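Local structure of Endonuclease/exonuclease/phosphatase (4RUW) at residues Val97-Pro102 against Thr126-Thr131; Pro102-His107 against Ala140-Ser145; Leu135-Glu138 against Gly144-Asn147. The protein is of unknown function but belongs to the endonuclease/exonuclease/phosphatase family, pairing a DNase I-like domain with an Ig-like domain and holding a zinc ion. One frame throughout, in Å; residues are numbered along the deposited sequence. Where two conformers were deposited one is given.

In the fold
All three contacts gather round one zinc ion at an edge of the DNase I-like domain, each supplying part of its shell: contact 1 brings His98 and Asp100, contact 2 His107, contact 3 His137. Contacts 1 and 3 reach the same six-stranded sheet, whereas contacts 2 and 3 share Gly144 and Ser145 and the small hairpin 136-137/140-141. Contact 3 is the buried one, held by a serine hydroxyl and a leucine. Contact 1 is partly buried, with an exposed arginine lying over a phenylalanine ring. Contact 2 lies at the surface, where a buried leucine of one Pro-Gly turn packs on another and a water joins carbonyls of the two segments.

Contact 1 (Val97-Pro102 against Thr126-Thr131); sequences VHRDAP and TWFGLT. With ZN (zinc ion), chain B.
The guanidinium of Arg99 lies over one face of the Phe128 ring in an off-centre cation-pi contact, with CZ of Arg99 4.2 Å from the ring centroid. The two planes are 38° apart, too far for a flat stack, and the nearest approach is toward the rim, where NH2 of Arg99 is 3.3 Å from CD2 of Phe128. Both side chains leave their backbones with CG anti to the backbone N. CB of Arg99 already lies 4.0 Å from CZ of Phe128; the bend at chi3 (75°) then brings the guanidinium over the CD2 side of the same ring. Arginine suits this exposed place, since its long chain carries a flat cation from the backbone to the ring face while its end still meets solvent. Water 1 ties the end down, accepting from NH2 of Arg99 at 3.2 Å and donating to the backbone O of Phe128 at 2.8 Å. At the ring's edge, close to its plane, the backbone O of Val97 is 3.5 Å from CE1 of Phe128, a placing that sets a carbonyl oxygen against the slightly positive C-H rim. His98 and Asp100 are turned to the zinc instead, binding it through ND1 and OD2, and this OD2 lies in the plane of the His98 ring. Strands 91-98 and 125-133 are not neighbours, because strand 146-153 runs between them; the contact bridges across it, and Pro111 of helix 110-118 touches Val97, Arg99 and Phe128 alike.

Contact 2 (Pro102-His107 against Ala140-Ser145); sequences PGPGSH and AVLPGS. With ZN (zinc ion), chain B.
Leu142 lays its forked end against the turn Gly103-Ser106, one methyl at each end of it. CD1 of Leu142 is 3.8 Å from CA of Gly103 and 4.0 Å from CD of Pro104, while CD2 of Leu142 reaches CA of Ser106 at 3.6 Å. With CG anti to the backbone N (chi1 178°), the first torsion carries both methyls to the turn. Glycine suits position 103: CD1 packs directly on its CA, and its extended backbone angles (phi 157°, psi 174°) are ones glycine takes easily. Both segments carry type II turns with proline then glycine at the middle positions, a pairing that fits the restrained proline phi and the positive glycine phi. In the second turn, O of Leu142 takes two bonds from one residue: N of Ser145 donates to it, and OG of Ser145 donates to O of Leu142 at 2.7 Å, in the carbonyl plane. Water 2 links the two segments, donating to O of Pro102 and O of Pro143. The hydroxyl of Ser106 is bonded to O of Ala101, and His107 binds the zinc through ND1. The contact thus sets the loop between strand 91-98 and helix 110-118 against the end of hairpin 136-137/140-141, where Leu142 also touches His137.

Contact 3 (Leu135-Glu138 against Gly144-Asn147); sequences LPHE and GSSN. With ZN (zinc ion), chain B.
Leu135 and Ser145 fasten the first arm of a small beta hairpin, 136-137 with 140-141, to the segment Gly144-Asn147, which runs into strand 146-153 of the DNase I-like domain. In the tight part N of Leu135 donates to OG of Ser145 at 2.9 Å, somewhat bent at 144°. A serine suits this place because its short hydroxyl, lying between the backbone N and the carbonyl carbon (chi1 60°), can accept from this N-H while donating to O of Leu142. Its CB meanwhile comes obliquely to the ring of His137, 3.6 Å from CE1. The forked end of Leu135 packs on the backbone of Ser146 and Asn147, its CD1 lying 3.7 Å from CA of Ser146. Looser is CD2 of Leu135, which meets CB of Asn147 at 4.1 Å. The polar ends here are engaged away from Leu135: Ser146 OG with O of Arg99, just past strand 91-98, and Asn147 ND2 with OG1 of Thr131 in strand 125-133. On the solvent side Pro136 turns away from the strand and Glu138 is exposed. Histidine suits position 137 because one ring nitrogen can donate while the other binds the metal. ND1 of His137 donates to O of Leu135 at 2.9 Å; that oxygen lies in the ring plane, though the donor stands well above the carbonyl plane. This bond and the metal bond together fix the ring's rotation: through its other nitrogen, NE2, His137 binds the zinc ion at 2.0 Å.

Contact 1 (Val97-Pro102 against Thr126-Thr131)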
loop_
_atom_site.group_PDB
_atom_site.type_symbol
_atom_site.label_atom_id
_atom_site.label_comp_id
_atom_site.label_asym_id
_atom_site.label_seq_id
_atom_site.Cartn_x
_atom_site.Cartn_y
_atom_site.Cartn_z
ATOM N N VAL A 97 4.981 2.844 -16.339
ATOM C CA VAL A 97 5.768 2.159 -17.338
ATOM C C VAL A 97 5.037 2.328 -18.667
ATOM O O VAL A 97 3.869 1.952 -18.781
ATOM C CB VAL A 97 5.908 0.647 -17.006
ATOM C CG1 VAL A 97 6.833 -0.023 -18.011
ATOM C CG2 VAL A 97 6.398 0.431 -15.580
ATOM N N HIS A 98 5.705 2.921 -19.655
ATOM C CA HIS A 98 5.061 3.167 -20.944
ATOM C C HIS A 98 5.370 2.086 -21.963
ATOM O O HIS A 98 6.430 1.453 -21.935
ATOM C CB HIS A 98 5.432 4.535 -21.530
ATOM C CG HIS A 98 4.655 5.668 -20.929
ATOM N ND1 HIS A 98 4.566 6.903 -21.546
ATOM C CD2 HIS A 98 3.943 5.741 -19.784
ATOM C CE1 HIS A 98 3.808 7.690 -20.780
ATOM N NE2 HIS A 98 3.428 7.015 -19.719
ATOM N N ARG A 99 4.422 1.879 -22.865
ATOM C CA ARG A 99 4.658 1.057 -24.027
ATOM C C ARG A 99 4.164 1.879 -25.210
ATOM O O ARG A 99 2.962 1.935 -25.488
ATOM C CB ARG A 99 3.932 -0.281 -23.902
ATOM C CG ARG A 99 4.181 -1.216 -25.070
ATOM C CD ARG A 99 4.100 -2.670 -24.654
ATOM N NE ARG A 99 2.730 -3.122 -24.441
ATOM C CZ ARG A 99 2.414 -4.326 -23.971
ATOM N NH1 ARG A 99 3.370 -5.188 -23.652
ATOM N NH2 ARG A 99 1.146 -4.671 -23.810
ATOM N N ASP A 100 5.102 2.559 -25.869
ATOM C CA ASP A 100 4.783 3.583 -26.866
ATOM C C ASP A 100 5.278 3.205 -28.252
ATOM O O ASP A 100 6.387 2.691 -28.396
ATOM C CB ASP A 100 5.475 4.910 -26.544
ATOM C CG ASP A 100 5.065 5.515 -25.223
ATOM O OD1 ASP A 100 3.960 5.225 -24.690
ATOM O OD2 ASP A 100 5.875 6.324 -24.712
ATOM N N ALA A 101 4.476 3.514 -29.267
ATOM C CA ALA A 101 4.922 3.492 -30.655
ATOM C C ALA A 101 5.908 4.654 -30.870
ATOM O O ALA A 101 5.984 5.558 -30.046
ATOM C CB ALA A 101 3.709 3.632 -31.577
ATOM N N PRO A 102 6.671 4.637 -31.979
ATOM C CA PRO A 102 7.596 5.749 -32.238
ATOM C C PRO A 102 6.887 7.081 -32.457
ATOM O O PRO A 102 5.751 7.104 -32.932
ATOM C CB PRO A 102 8.304 5.321 -33.528
ATOM C CG PRO A 102 8.219 3.850 -33.528
ATOM C CD PRO A 102 6.881 3.524 -32.919
ATOM N N THR A 126 6.727 -11.514 -16.446
ATOM C CA THR A 126 6.331 -10.114 -16.449
ATOM C C THR A 126 4.931 -9.960 -17.023
ATOM O O THR A 126 4.546 -10.686 -17.944
ATOM C CB THR A 126 7.285 -9.264 -17.306
ATOM O OG1 THR A 126 7.183 -9.668 -18.678
ATOM C CG2 THR A 126 8.721 -9.407 -16.824
ATOM N N TRP A 127 4.179 -9.006 -16.484
ATOM C CA TRP A 127 2.867 -8.699 -17.027
ATOM C C TRP A 127 2.647 -7.194 -17.043
ATOM O O TRP A 127 2.902 -6.515 -16.053
ATOM C CB TRP A 127 1.753 -9.366 -16.216
ATOM C CG TRP A 127 0.509 -9.492 -17.025
ATOM C CD1 TRP A 127 -0.410 -8.516 -17.276
ATOM C CD2 TRP A 127 0.075 -10.649 -17.748
ATOM N NE1 TRP A 127 -1.398 -8.999 -18.096
ATOM C CE2 TRP A 127 -1.126 -10.309 -18.399
ATOM C CE3 TRP A 127 0.582 -11.943 -17.897
ATOM C CZ2 TRP A 127 -1.833 -11.217 -19.189
ATOM C CZ3 TRP A 127 -0.117 -12.843 -18.683
ATOM C CH2 TRP A 127 -1.311 -12.477 -19.318
ATOM N N PHE A 128 2.160 -6.685 -18.170
ATOM C CA PHE A 128 1.842 -5.272 -18.337
ATOM C C PHE A 128 0.322 -5.112 -18.317
ATOM O O PHE A 128 -0.390 -5.737 -19.117
ATOM C CB PHE A 128 2.407 -4.800 -19.680
ATOM C CG PHE A 128 2.044 -3.384 -20.069
ATOM C CD1 PHE A 128 2.828 -2.317 -19.665
ATOM C CD2 PHE A 128 0.955 -3.124 -20.894
ATOM C CE1 PHE A 128 2.533 -1.019 -20.064
ATOM C CE2 PHE A 128 0.650 -1.824 -21.289
ATOM C CZ PHE A 128 1.439 -0.775 -20.874
ATOM N N GLY A 129 -0.176 -4.287 -17.401
ATOM C CA GLY A 129 -1.602 -4.035 -17.287
ATOM C C GLY A 129 -1.911 -2.623 -17.735
ATOM O O GLY A 129 -1.626 -1.665 -17.019
ATOM N N LEU A 130 -2.484 -2.496 -18.924
ATOM C CA LEU A 130 -2.779 -1.204 -19.516
ATOM C C LEU A 130 -3.656 -0.330 -18.621
ATOM O O LEU A 130 -4.663 -0.800 -18.090
ATOM C CB LEU A 130 -3.497 -1.443 -20.840
ATOM C CG LEU A 130 -3.959 -0.221 -21.618
ATOM C CD1 LEU A 130 -2.773 0.563 -22.119
ATOM C CD2 LEU A 130 -4.859 -0.656 -22.770
ATOM N N THR A 131 -3.285 0.944 -18.483
ATOM C CA THR A 131 -4.113 1.909 -17.762
ATOM C C THR A 131 -4.670 3.024 -18.650
ATOM O O THR A 131 -5.729 3.575 -18.355
ATOM C CB THR A 131 -3.363 2.591 -16.581
ATOM O OG1 THR A 131 -2.452 3.572 -17.084
ATOM C CG2 THR A 131 -2.610 1.581 -15.738
HETATM ZN ZN ZN B . 5.510 7.446 -23.208
HETATM O O HOH W 1 -0.016 -6.688 -21.679
#

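Contact 2 (Pro102-His107 against Ala140-Ser145)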
loop_
_atom_site.group_PDB
_atom_site.type_symbol
_atom_site.label_atom_id
_atom_site.label_comp_id
_atom_site.label_asym_id
_atom_site.label_seq_id
_atom_site.Cartn_x
_atom_site.Cartn_y
_atom_site.Cartn_z
ATOM N N PRO A 102 6.671 4.637 -31.979
ATOM C CA PRO A 102 7.596 5.749 -32.238
ATOM C C PRO A 102 6.887 7.081 -32.457
ATOM O O PRO A 102 5.751 7.104 -32.932
ATOM C CB PRO A 102 8.304 5.321 -33.528
ATOM C CG PRO A 102 8.219 3.850 -33.528
ATOM C CD PRO A 102 6.881 3.524 -32.919
ATOM N N GLY A 103 7.559 8.173 -32.113
ATOM C CA GLY A 103 7.015 9.506 -32.278
ATOM C C GLY A 103 7.691 10.469 -31.325
ATOM O O GLY A 103 8.482 10.046 -30.480
ATOM N N PRO A 104 7.384 11.764 -31.446
ATOM C CA PRO A 104 8.027 12.772 -30.593
ATOM C C PRO A 104 7.797 12.499 -29.109
ATOM O O PRO A 104 6.659 12.491 -28.637
ATOM C CB PRO A 104 7.367 14.090 -31.027
ATOM C CG PRO A 104 6.162 13.702 -31.821
ATOM C CD PRO A 104 6.451 12.363 -32.417
ATOM N N GLY A 105 8.883 12.241 -28.392
ATOM C CA GLY A 105 8.814 12.005 -26.964
ATOM C C GLY A 105 8.512 10.577 -26.562
ATOM O O GLY A 105 8.366 10.293 -25.377
ATOM N N SER A 106 8.431 9.676 -27.534
ATOM C CA SER A 106 8.120 8.275 -27.236
ATOM C C SER A 106 9.114 7.652 -26.259
ATOM O O SER A 106 10.297 7.982 -26.292
ATOM C CB SER A 106 8.079 7.457 -28.524
ATOM O OG SER A 106 7.951 6.074 -28.250
ATOM N N HIS A 107 8.623 6.760 -25.399
ATOM C CA HIS A 107 9.450 6.031 -24.441
ATOM C C HIS A 107 9.787 4.626 -24.928
ATOM O O HIS A 107 10.466 3.867 -24.235
ATOM C CB HIS A 107 8.723 5.927 -23.097
ATOM C CG HIS A 107 8.536 7.244 -22.412
ATOM N ND1 HIS A 107 7.366 7.974 -22.505
ATOM C CD2 HIS A 107 9.375 7.975 -21.640
ATOM C CE1 HIS A 107 7.498 9.096 -21.813
ATOM N NE2 HIS A 107 8.713 9.124 -21.290
ATOM N N ALA A 140 1.904 17.378 -26.596
ATOM C CA ALA A 140 0.937 16.920 -27.585
ATOM C C ALA A 140 0.630 15.441 -27.411
ATOM O O ALA A 140 1.499 14.661 -27.027
ATOM C CB ALA A 140 1.443 17.193 -28.993
ATOM N N VAL A 141 -0.613 15.063 -27.695
ATOM C CA VAL A 141 -1.015 13.663 -27.660
ATOM C C VAL A 141 -0.134 12.857 -28.603
ATOM O O VAL A 141 0.043 13.225 -29.763
ATOM C CB VAL A 141 -2.499 13.496 -28.060
ATOM C CG1 VAL A 141 -2.836 12.037 -28.334
ATOM C CG2 VAL A 141 -3.403 14.066 -26.977
ATOM N N LEU A 142 0.440 11.775 -28.088
ATOM C CA LEU A 142 1.276 10.898 -28.891
ATOM C C LEU A 142 0.473 9.671 -29.283
ATOM O O LEU A 142 0.166 8.833 -28.437
ATOM C CB LEU A 142 2.528 10.490 -28.113
ATOM C CG LEU A 142 3.476 9.517 -28.815
ATOM C CD1 LEU A 142 3.994 10.109 -30.125
ATOM C CD2 LEU A 142 4.631 9.118 -27.894
ATOM N N PRO A 143 0.104 9.572 -30.566
ATOM C CA PRO A 143 -0.645 8.398 -31.029
ATOM C C PRO A 143 0.125 7.109 -30.773
ATOM O O PRO A 143 1.343 7.070 -30.943
ATOM C CB PRO A 143 -0.793 8.655 -32.532
ATOM C CG PRO A 143 -0.715 10.142 -32.663
ATOM C CD PRO A 143 0.288 10.568 -31.637
ATOM N N GLY A 144 -0.576 6.074 -30.328
ATOM C CA GLY A 144 0.048 4.786 -30.113
ATOM C C GLY A 144 0.820 4.678 -28.810
ATOM O O GLY A 144 1.532 3.696 -28.597
ATOM N N SER A 145 0.690 5.674 -27.938
ATOM C CA SER A 145 1.340 5.604 -26.635
ATOM C C SER A 145 0.439 4.908 -25.620
ATOM O O SER A 145 -0.776 4.826 -25.797
ATOM C CB SER A 145 1.723 7.002 -26.147
ATOM O OG SER A 145 0.586 7.840 -26.009
HETATM ZN ZN ZN B . 5.510 7.446 -23.208
HETATM O O HOH W 2 3.149 8.083 -32.775
#

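Contact 3 (Leu135-Glu138 against Gly144-Asn147)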
loop_
_atom_site.group_PDB
_atom_site.type_symbol
_atom_site.label_atom_id
_atom_site.label_comp_id
_atom_site.label_asym_id
_atom_site.label_seq_id
_atom_site.Cartn_x
_atom_site.Cartn_y
_atom_site.Cartn_z
ATOM N N LEU A 135 -1.420 9.331 -24.564
ATOM C CA LEU A 135 -1.094 10.333 -23.566
ATOM C C LEU A 135 -0.299 11.473 -24.179
ATOM O O LEU A 135 0.458 11.274 -25.132
ATOM C CB LEU A 135 -0.272 9.706 -22.438
ATOM C CG LEU A 135 -0.895 8.533 -21.668
ATOM C CD1 LEU A 135 -0.621 7.190 -22.344
ATOM C CD2 LEU A 135 -0.421 8.505 -20.225
ATOM N N PRO A 136 -0.460 12.677 -23.624
ATOM C CA PRO A 136 0.397 13.797 -24.015
ATOM C C PRO A 136 1.873 13.486 -23.749
ATOM O O PRO A 136 2.231 13.003 -22.675
ATOM C CB PRO A 136 -0.092 14.939 -23.115
ATOM C CG PRO A 136 -1.509 14.583 -22.809
ATOM C CD PRO A 136 -1.504 13.087 -22.671
ATOM N N HIS A 137 2.703 13.729 -24.757
ATOM C CA HIS A 137 4.153 13.628 -24.654
ATOM C C HIS A 137 4.704 14.904 -25.272
ATOM O O HIS A 137 4.405 15.204 -26.424
ATOM C CB HIS A 137 4.673 12.438 -25.461
ATOM C CG HIS A 137 4.467 11.104 -24.811
ATOM N ND1 HIS A 137 3.215 10.556 -24.599
ATOM C CD2 HIS A 137 5.357 10.189 -24.354
ATOM C CE1 HIS A 137 3.351 9.369 -24.030
ATOM N NE2 HIS A 137 4.641 9.121 -23.863
ATOM N N GLU A 138 5.470 15.653 -24.520
ATOM C CA GLU A 138 6.089 16.885 -25.028
ATOM C C GLU A 138 5.016 17.864 -25.544
ATOM O O GLU A 138 5.188 18.492 -26.547
ATOM C CB GLU A 138 7.154 16.561 -26.087
ATOM C CG GLU A 138 8.439 15.914 -25.562
ATOM C CD GLU A 138 9.441 15.512 -26.642
ATOM O OE1 GLU A 138 10.528 15.055 -26.304
ATOM O OE2 GLU A 138 9.148 15.615 -27.835
ATOM N N GLY A 144 -0.576 6.074 -30.328
ATOM C CA GLY A 144 0.048 4.786 -30.113
ATOM C C GLY A 144 0.820 4.678 -28.810
ATOM O O GLY A 144 1.532 3.696 -28.597
ATOM N N SER A 145 0.690 5.674 -27.938
ATOM C CA SER A 145 1.340 5.604 -26.635
ATOM C C SER A 145 0.439 4.908 -25.620
ATOM O O SER A 145 -0.776 4.826 -25.797
ATOM C CB SER A 145 1.723 7.002 -26.147
ATOM O OG SER A 145 0.586 7.840 -26.009
ATOM N N SER A 146 1.032 4.400 -24.553
ATOM C CA SER A 146 0.246 3.790 -23.492
ATOM C C SER A 146 1.019 3.760 -22.194
ATOM O O SER A 146 2.248 3.743 -22.192
ATOM C CB SER A 146 -0.180 2.368 -23.861
ATOM O OG SER A 146 0.904 1.461 -23.812
ATOM N N ASN A 147 0.274 3.775 -21.097
ATOM C CA ASN A 147 0.832 3.587 -19.771
ATOM C C ASN A 147 0.281 2.310 -19.167
ATOM O O ASN A 147 -0.869 1.935 -19.426
ATOM C CB ASN A 147 0.485 4.761 -18.859
ATOM C CG ASN A 147 1.105 4.613 -17.488
ATOM O OD1 ASN A 147 2.301 4.781 -17.332
ATOM N ND2 ASN A 147 0.302 4.230 -16.502
HETATM ZN ZN ZN B . 5.510 7.446 -23.208
#